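Local coordinates for potential RNA-dependent RNA polymerase (Human picobirnavirus, PDB 5I62), which catalyses template-directed RNA synthesis from ribonucleoside triphosphates and probably serves both transcription and replication of the viral double-stranded RNA genome, at residues P5-W8 and S9-N13; V170-N174 and G175-S179; F206-A209 and V210-E214. All blocks are in the same frame, centred on the assembly; numbering follows the deposited sequence.

Contact 1 (P5-W8 and S9-N13)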
loop_
_atom_site.group_PDB
_atom_site.type_symbol
_atom_site.label_atom_id
_atom_site.label_comp_id
_atom_site.label_asym_id
_atom_site.label_seq_id
_atom_site.Cartn_x
_atom_site.Cartn_y
_atom_site.Cartn_z
ATOM N N PRO A 5 -34.806 3.330 -5.300
ATOM C CA PRO A 5 -34.079 4.153 -6.286
ATOM C C PRO A 5 -33.931 5.602 -5.853
ATOM O O PRO A 5 -32.876 6.205 -6.086
ATOM C CB PRO A 5 -34.934 4.014 -7.559
ATOM C CG PRO A 5 -35.590 2.680 -7.414
ATOM C CD PRO A 5 -35.882 2.536 -5.929
ATOM N N ASN A 6 -34.941 6.174 -5.204
ATOM C CA ASN A 6 -34.794 7.547 -4.740
ATOM C C ASN A 6 -34.063 7.637 -3.401
ATOM O O ASN A 6 -33.878 8.744 -2.890
ATOM C CB ASN A 6 -36.162 8.253 -4.688
ATOM C CG ASN A 6 -37.103 7.661 -3.648
ATOM O OD1 ASN A 6 -36.845 6.593 -3.082
ATOM N ND2 ASN A 6 -38.218 8.354 -3.405
ATOM N N VAL A 7 -33.636 6.517 -2.825
ATOM C CA VAL A 7 -32.638 6.565 -1.754
ATOM C C VAL A 7 -31.233 6.447 -2.327
ATOM O O VAL A 7 -30.334 7.203 -1.949
ATOM C CB VAL A 7 -32.911 5.485 -0.688
ATOM C CG1 VAL A 7 -31.778 5.462 0.347
ATOM C CG2 VAL A 7 -34.229 5.759 0.014
ATOM N N TRP A 8 -31.057 5.537 -3.294
ATOM C CA TRP A 8 -29.795 5.429 -4.016
ATOM C C TRP A 8 -29.370 6.772 -4.594
ATOM O O TRP A 8 -28.186 7.128 -4.558
ATOM C CB TRP A 8 -29.927 4.373 -5.116
ATOM C CG TRP A 8 -28.706 4.128 -5.958
ATOM C CD1 TRP A 8 -28.532 4.468 -7.275
ATOM C CD2 TRP A 8 -27.494 3.458 -5.554
ATOM N NE1 TRP A 8 -27.288 4.068 -7.709
ATOM C CE2 TRP A 8 -26.634 3.441 -6.678
ATOM C CE3 TRP A 8 -27.055 2.889 -4.353
ATOM C CZ2 TRP A 8 -25.358 2.872 -6.637
ATOM C CZ3 TRP A 8 -25.789 2.317 -4.309
ATOM C CH2 TRP A 8 -24.952 2.313 -5.448
ATOM N N SER A 9 -30.328 7.555 -5.105
ATOM C CA SER A 9 -29.972 8.839 -5.692
ATOM C C SER A 9 -29.624 9.904 -4.644
ATOM O O SER A 9 -29.267 11.022 -5.026
ATOM C CB SER A 9 -31.101 9.330 -6.612
ATOM O OG SER A 9 -32.327 9.426 -5.926
ATOM N N LYS A 10 -29.703 9.589 -3.344
ATOM C CA LYS A 10 -29.176 10.481 -2.320
ATOM C C LYS A 10 -27.721 10.181 -1.987
ATOM O O LYS A 10 -27.057 11.008 -1.348
ATOM C CB LYS A 10 -30.016 10.399 -1.048
ATOM C CG LYS A 10 -31.469 10.793 -1.239
ATOM C CD LYS A 10 -32.239 10.601 0.063
ATOM C CE LYS A 10 -33.736 10.846 -0.165
ATOM N NZ LYS A 10 -33.932 12.118 -0.932
ATOM N N TYR A 11 -27.229 9.014 -2.398
ATOM C CA TYR A 11 -25.829 8.627 -2.294
ATOM C C TYR A 11 -25.049 8.948 -3.557
ATOM O O TYR A 11 -23.864 9.281 -3.484
ATOM C CB TYR A 11 -25.715 7.130 -2.008
ATOM C CG TYR A 11 -26.200 6.735 -0.636
ATOM C CD1 TYR A 11 -27.547 6.548 -0.381
ATOM C CD2 TYR A 11 -25.296 6.534 0.407
ATOM C CE1 TYR A 11 -27.992 6.189 0.886
ATOM C CE2 TYR A 11 -25.730 6.167 1.666
ATOM C CZ TYR A 11 -27.076 6.000 1.901
ATOM O OH TYR A 11 -27.512 5.639 3.161
ATOM N N PHE A 12 -25.688 8.848 -4.727
ATOM C CA PHE A 12 -25.008 9.097 -5.987
ATOM C C PHE A 12 -25.823 10.023 -6.868
ATOM O O PHE A 12 -27.050 10.020 -6.840
ATOM C CB PHE A 12 -24.711 7.803 -6.731
ATOM C CG PHE A 12 -23.792 6.900 -5.979
ATOM C CD1 PHE A 12 -22.419 7.077 -6.064
ATOM C CD2 PHE A 12 -24.296 5.955 -5.110
ATOM C CE1 PHE A 12 -21.558 6.280 -5.343
ATOM C CE2 PHE A 12 -23.427 5.146 -4.367
ATOM C CZ PHE A 12 -22.067 5.318 -4.493
ATOM N N ASN A 13 -25.105 10.802 -7.653
ATOM C CA ASN A 13 -25.696 11.706 -8.627
ATOM C C ASN A 13 -26.213 10.854 -9.780
ATOM O O ASN A 13 -25.424 10.248 -10.504
ATOM C CB ASN A 13 -24.638 12.707 -9.077
ATOM C CG ASN A 13 -25.201 13.806 -9.961
ATOM O OD1 ASN A 13 -26.230 14.410 -9.651
ATOM N ND2 ASN A 13 -24.513 14.076 -11.056
#
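Pro5 O and Ser9 N are joined by a helical i to i+4 hydrogen bond of 3.0 Å, but the short helix 5-11 soon tightens to a three-residue spacing: Lys10 N bonds to Val7 O, and Trp8 O takes both Tyr11 N and Phe12 N. Trp8 and Phe12 carry the apolar side of this turn. With CG anti to the backbone N (chi1 -180°), the indole reaches forward along the chain, and the CD2-CE2 side of Phe12 lies over one face of its six-membered ring. Trp8 CH2 and Phe12 CE2 come to 3.4 Å, the planes inclined by 38°, an oblique aromatic pair. Tyr11 turns the CD1 edge of its ring to Val7 O, in the ring plane, while Val7 CG1 lies 3.9 Å from Tyr11 CE1, the two side chains running side by side. On the outer side, Ser9 OG adds a weak hydrogen bond to Pro5 O, and the long Lys10 chain passes Asn6 O with CE, suiting an exposed position. The aromatic side faces inward: Trp8 and Phe12 rest on Leu19 of helix 17-28, Trp8 also meets Trp310, and Tyr11 packs on strands 176-189 and 312-314, its hydroxyl bonded to that of Tyr315.

Contact 2 (V170-N174 and G175-S179)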
loop_
_atom_site.group_PDB
_atom_site.type_symbol
_atom_site.label_atom_id
_atom_site.label_comp_id
_atom_site.label_asym_id
_atom_site.label_seq_id
_atom_site.Cartn_x
_atom_site.Cartn_y
_atom_site.Cartn_z
ATOM N N VAL A 170 -23.023 11.803 6.723
ATOM C CA VAL A 170 -23.596 13.013 6.143
ATOM C C VAL A 170 -22.489 13.798 5.454
ATOM O O VAL A 170 -21.410 13.988 6.018
ATOM C CB VAL A 170 -24.295 13.856 7.218
ATOM C CG1 VAL A 170 -24.775 15.185 6.630
ATOM C CG2 VAL A 170 -25.456 13.067 7.841
ATOM N N MET A 171 -22.744 14.239 4.220
ATOM C CA MET A 171 -21.791 15.053 3.462
ATOM C C MET A 171 -22.504 16.303 2.962
ATOM O O MET A 171 -23.321 16.227 2.036
ATOM C CB MET A 171 -21.192 14.270 2.302
ATOM C CG MET A 171 -20.628 12.912 2.716
ATOM S SD MET A 171 -19.533 12.210 1.485
ATOM C CE MET A 171 -20.578 12.246 0.001
ATOM N N ARG A 172 -22.200 17.447 3.570
ATOM C CA ARG A 172 -22.657 18.736 3.055
ATOM C C ARG A 172 -21.600 19.267 2.095
ATOM O O ARG A 172 -20.458 19.490 2.496
ATOM C CB ARG A 172 -22.899 19.743 4.182
ATOM C CG ARG A 172 -24.174 19.547 4.963
ATOM C CD ARG A 172 -25.416 20.039 4.199
ATOM N NE ARG A 172 -25.366 21.448 3.801
ATOM C CZ ARG A 172 -26.302 22.049 3.064
ATOM N NH1 ARG A 172 -27.367 21.364 2.646
ATOM N NH2 ARG A 172 -26.178 23.334 2.748
ATOM N N GLN A 173 -21.971 19.465 0.835
ATOM C CA GLN A 173 -21.023 19.861 -0.201
ATOM C C GLN A 173 -21.593 21.064 -0.930
ATOM O O GLN A 173 -22.577 20.922 -1.660
ATOM C CB GLN A 173 -20.764 18.725 -1.193
ATOM C CG GLN A 173 -20.280 17.444 -0.556
ATOM C CD GLN A 173 -20.051 16.331 -1.562
ATOM O OE1 GLN A 173 -19.638 15.240 -1.182
ATOM N NE2 GLN A 173 -20.307 16.611 -2.866
ATOM N N ASN A 174 -20.983 22.235 -0.718
ATOM C CA ASN A 174 -21.366 23.483 -1.383
ATOM C C ASN A 174 -22.872 23.589 -1.612
ATOM O O ASN A 174 -23.320 23.651 -2.758
ATOM C CB ASN A 174 -20.622 23.622 -2.718
ATOM C CG ASN A 174 -20.720 25.021 -3.294
ATOM O OD1 ASN A 174 -21.081 25.956 -2.588
ATOM N ND2 ASN A 174 -20.395 25.169 -4.578
ATOM N N GLY A 175 -23.670 23.562 -0.538
ATOM C CA GLY A 175 -25.109 23.761 -0.659
ATOM C C GLY A 175 -25.944 22.508 -0.833
ATOM O O GLY A 175 -27.169 22.591 -0.736
ATOM N N ARG A 176 -25.331 21.356 -1.089
ATOM C CA ARG A 176 -26.027 20.085 -1.208
ATOM C C ARG A 176 -25.800 19.252 0.052
ATOM O O ARG A 176 -24.751 19.341 0.680
ATOM C CB ARG A 176 -25.522 19.289 -2.414
ATOM C CG ARG A 176 -25.813 19.899 -3.770
ATOM C CD ARG A 176 -24.737 20.901 -4.181
ATOM N NE ARG A 176 -24.579 20.964 -5.637
ATOM C CZ ARG A 176 -23.724 21.771 -6.253
ATOM N NH1 ARG A 176 -22.960 22.589 -5.538
ATOM N NH2 ARG A 176 -23.630 21.761 -7.582
ATOM N N GLU A 177 -26.780 18.429 0.410
ATOM C CA GLU A 177 -26.574 17.381 1.407
ATOM C C GLU A 177 -26.704 16.030 0.723
ATOM O O GLU A 177 -27.769 15.696 0.192
ATOM C CB GLU A 177 -27.544 17.459 2.583
ATOM C CG GLU A 177 -27.383 16.200 3.453
ATOM C CD GLU A 177 -28.028 16.281 4.824
ATOM O OE1 GLU A 177 -28.372 17.395 5.292
ATOM O OE2 GLU A 177 -28.187 15.205 5.437
ATOM N N TRP A 178 -25.616 15.271 0.714
ATOM C CA TRP A 178 -25.601 13.902 0.214
ATOM C C TRP A 178 -25.432 12.931 1.377
ATOM O O TRP A 178 -25.051 13.306 2.487
ATOM C CB TRP A 178 -24.462 13.682 -0.789
ATOM C CG TRP A 178 -24.430 14.591 -1.987
ATOM C CD1 TRP A 178 -23.728 15.760 -2.122
ATOM C CD2 TRP A 178 -25.101 14.384 -3.236
ATOM N NE1 TRP A 178 -23.931 16.297 -3.381
ATOM C CE2 TRP A 178 -24.768 15.471 -4.080
ATOM C CE3 TRP A 178 -25.952 13.388 -3.724
ATOM C CZ2 TRP A 178 -25.243 15.574 -5.386
ATOM C CZ3 TRP A 178 -26.437 13.503 -5.023
ATOM C CH2 TRP A 178 -26.079 14.590 -5.835
ATOM N N SER A 179 -25.711 11.664 1.114
ATOM C CA SER A 179 -25.364 10.602 2.042
ATOM C C SER A 179 -24.135 9.896 1.474
ATOM O O SER A 179 -24.125 9.528 0.295
ATOM C CB SER A 179 -26.533 9.635 2.241
ATOM O OG SER A 179 -26.422 8.941 3.484
HETATM O O HOH W 1 -28.301 24.108 1.058
HETATM O O HOH W 2 -22.277 18.408 -4.380
#
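Met171 and Trp178 form one antiparallel hydrogen-bonded pair, with Trp178 N to Met171 O at 2.8 Å, and Gln173 and Arg176 form the other; each is closed by two backbone bonds. These alternate with the non-hydrogen-bonded pairs Val170-Ser179 and Arg172-Glu177. Strands 168-173 and 176-189 form a beta hairpin whose two-residue connection, Asn174-Gly175, makes a type I' turn; Asn174 accepts a left-handed backbone conformation and Gly175 one that would jam a CB against the preceding carbonyl. Among side-chain polar bonds, Arg176 NH1 returns across the turn to Asn174 O at 3.0 Å, its chain bent at chi2 (86°), while Asn174 ND2 bonds to Ser155 O. Water links two more pairs: one molecule accepts from Arg172 NH2 and donates to Gly175 O, and another accepts from both Gln173 NE2 and Trp178 NE1, the latter at 2.9 Å and in the indole plane. In van der Waals contact, the folded Arg172 chain lays one guanidinium face over the Gly175-Arg176 backbone and sets CD 3.7 Å from Glu177 CB. On the face bearing Met171, Gln173 and Trp178, Gln173 NE2 lies 3.6 Å from Trp178 CD1, and Met171 CE approaches Trp178 CB at 4.2 Å.

Contact 3 (F206-A209 and V210-E214)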
loop_
_atom_site.group_PDB
_atom_site.type_symbol
_atom_site.label_atom_id
_atom_site.label_comp_id
_atom_site.label_asym_id
_atom_site.label_seq_id
_atom_site.Cartn_x
_atom_site.Cartn_y
_atom_site.Cartn_z
ATOM N N PHE A 206 -13.288 6.042 -1.489
ATOM C CA PHE A 206 -13.942 6.985 -0.592
ATOM C C PHE A 206 -14.525 8.167 -1.355
ATOM O O PHE A 206 -14.001 8.549 -2.394
ATOM C CB PHE A 206 -12.952 7.516 0.443
ATOM C CG PHE A 206 -12.895 6.713 1.707
ATOM C CD1 PHE A 206 -12.701 5.347 1.665
ATOM C CD2 PHE A 206 -13.034 7.323 2.937
ATOM C CE1 PHE A 206 -12.630 4.593 2.825
ATOM C CE2 PHE A 206 -12.964 6.578 4.113
ATOM C CZ PHE A 206 -12.767 5.205 4.048
ATOM N N PRO A 207 -15.588 8.777 -0.821
ATOM C CA PRO A 207 -16.067 10.053 -1.364
ATOM C C PRO A 207 -14.976 11.106 -1.307
ATOM O O PRO A 207 -14.246 11.216 -0.320
ATOM C CB PRO A 207 -17.240 10.425 -0.442
ATOM C CG PRO A 207 -17.658 9.139 0.201
ATOM C CD PRO A 207 -16.367 8.355 0.360
ATOM N N PHE A 208 -14.888 11.883 -2.385
ATOM C CA PHE A 208 -13.968 13.012 -2.472
ATOM C C PHE A 208 -14.055 13.899 -1.225
ATOM O O PHE A 208 -13.030 14.273 -0.648
ATOM C CB PHE A 208 -14.307 13.806 -3.753
ATOM C CG PHE A 208 -13.254 14.807 -4.195
ATOM C CD1 PHE A 208 -11.958 14.771 -3.713
ATOM C CD2 PHE A 208 -13.590 15.804 -5.129
ATOM C CE1 PHE A 208 -11.012 15.696 -4.141
ATOM C CE2 PHE A 208 -12.651 16.732 -5.546
ATOM C CZ PHE A 208 -11.358 16.683 -5.050
ATOM N N ALA A 209 -15.279 14.237 -0.792
ATOM C CA ALA A 209 -15.445 15.124 0.361
ATOM C C ALA A 209 -14.806 14.536 1.623
ATOM O O ALA A 209 -14.170 15.261 2.403
ATOM C CB ALA A 209 -16.929 15.421 0.605
ATOM N N VAL A 210 -14.971 13.232 1.850
ATOM C CA VAL A 210 -14.342 12.610 3.017
ATOM C C VAL A 210 -12.825 12.662 2.888
ATOM O O VAL A 210 -12.123 13.031 3.836
ATOM C CB VAL A 210 -14.835 11.161 3.219
ATOM C CG1 VAL A 210 -14.097 10.496 4.427
ATOM C CG2 VAL A 210 -16.339 11.119 3.442
ATOM N N ASN A 211 -12.296 12.290 1.716
ATOM C CA ASN A 211 -10.848 12.296 1.521
ATOM C C ASN A 211 -10.260 13.698 1.703
ATOM O O ASN A 211 -9.185 13.851 2.292
ATOM C CB ASN A 211 -10.494 11.740 0.141
ATOM C CG ASN A 211 -10.401 10.224 0.119
ATOM O OD1 ASN A 211 -10.211 9.571 1.157
ATOM N ND2 ASN A 211 -10.528 9.661 -1.057
ATOM N N ILE A 212 -10.941 14.735 1.203
ATOM C CA ILE A 212 -10.489 16.109 1.453
ATOM C C ILE A 212 -10.398 16.390 2.953
ATOM O O ILE A 212 -9.389 16.903 3.451
ATOM C CB ILE A 212 -11.424 17.122 0.762
ATOM C CG1 ILE A 212 -11.369 16.970 -0.756
ATOM C CG2 ILE A 212 -11.059 18.554 1.188
ATOM C CD1 ILE A 212 -12.475 17.776 -1.492
ATOM N N ARG A 213 -11.467 16.095 3.696
ATOM C CA ARG A 213 -11.454 16.404 5.120
ATOM C C ARG A 213 -10.370 15.607 5.844
ATOM O O ARG A 213 -9.659 16.149 6.701
ATOM C CB ARG A 213 -12.827 16.137 5.724
ATOM C CG ARG A 213 -13.845 17.241 5.395
ATOM C CD ARG A 213 -13.430 18.477 6.125
ATOM N NE ARG A 213 -14.015 18.526 7.444
ATOM C CZ ARG A 213 -13.457 19.063 8.522
ATOM N NH1 ARG A 213 -12.248 19.596 8.482
ATOM N NH2 ARG A 213 -14.131 19.040 9.657
ATOM N N GLU A 214 -10.240 14.318 5.527
ATOM C CA GLU A 214 -9.180 13.507 6.129
ATOM C C GLU A 214 -7.804 14.100 5.841
ATOM O O GLU A 214 -6.979 14.265 6.748
ATOM C CB GLU A 214 -9.248 12.079 5.602
ATOM C CG GLU A 214 -10.453 11.283 6.027
ATOM C CD GLU A 214 -10.480 9.943 5.311
ATOM O OE1 GLU A 214 -10.126 9.902 4.104
ATOM O OE2 GLU A 214 -10.854 8.946 5.942
#
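Phe208 and Ile212, one helical turn apart, make the close-fitting side of this contact. With CG anti to its own N (chi1 -166°), Phe208 holds its ring out from the helix and slightly toward its start, and Ile212 reaches back so that CD1 sits over one ring face, 3.7 Å from the ring centroid and 14° off the normal, a CH-pi contact. Ile212 CG1 also touches Phe208 CE1 at 3.6 Å. Beneath them the backbone settles into regular alpha-helical bonding: Asn211 N to Pro207 O, Ile212 N to Phe208 O at 2.8 Å, and Arg213 N to Ala209 O.

Before the helix, the Phe206 ring lies alongside its first turns. Val210 CG1 meets the ring edge in its plane, 3.7 Å from Phe206 CD2, while the other methyl, CG2, lies 4.0 Å from Pro207 CG, so the two branches of Val210 serve two different partners. Buried Glu214 brings OE2 to 3.7 Å from Phe206 CE2, its carboxylate held by Ser324 OG and Gly325 N. The small Ala209 packs closely on Val162 of strand 160-165 and Gln173 of strand 168-173.

Arg213 contrasts: partly exposed, it gives the preceding turn little more than CB and CG, the latter 3.6 Å from Ala209 O, before its bent chain leads away to Gln216 and, through a long, weak ion pair, to Glu129. Pro207 suits the N-cap, where no N-H is needed for helix bonding; a proline at a helix start is common, and this one turns the chain from strand 199-205 into helix 208-228.

The three contacts form a series on one side of the polymerase, running inward from contact 1 to contact 3, with the hairpin of contact 2 in the middle. Contact 1, centred about 13 Å from contact 2, docks on strand 176-189: Lys10 O lies 2.9 Å from Ser179 N, a probable hydrogen bond, and passes the Trp178 ring. Contact 3, its centre about 12 Å from that of contact 2, packs on the hairpin face bearing Met171 and Gln173. Met171 SD lies 3.5 Å from Pro207 CB, and Gln173 OE1 is 3.3 Å from Ala209 CB. Contacts 1 and 3 do not touch, their nearest atoms being about 7 Å apart. Contacts 2 and 3 both lie within the viral polymerase family region.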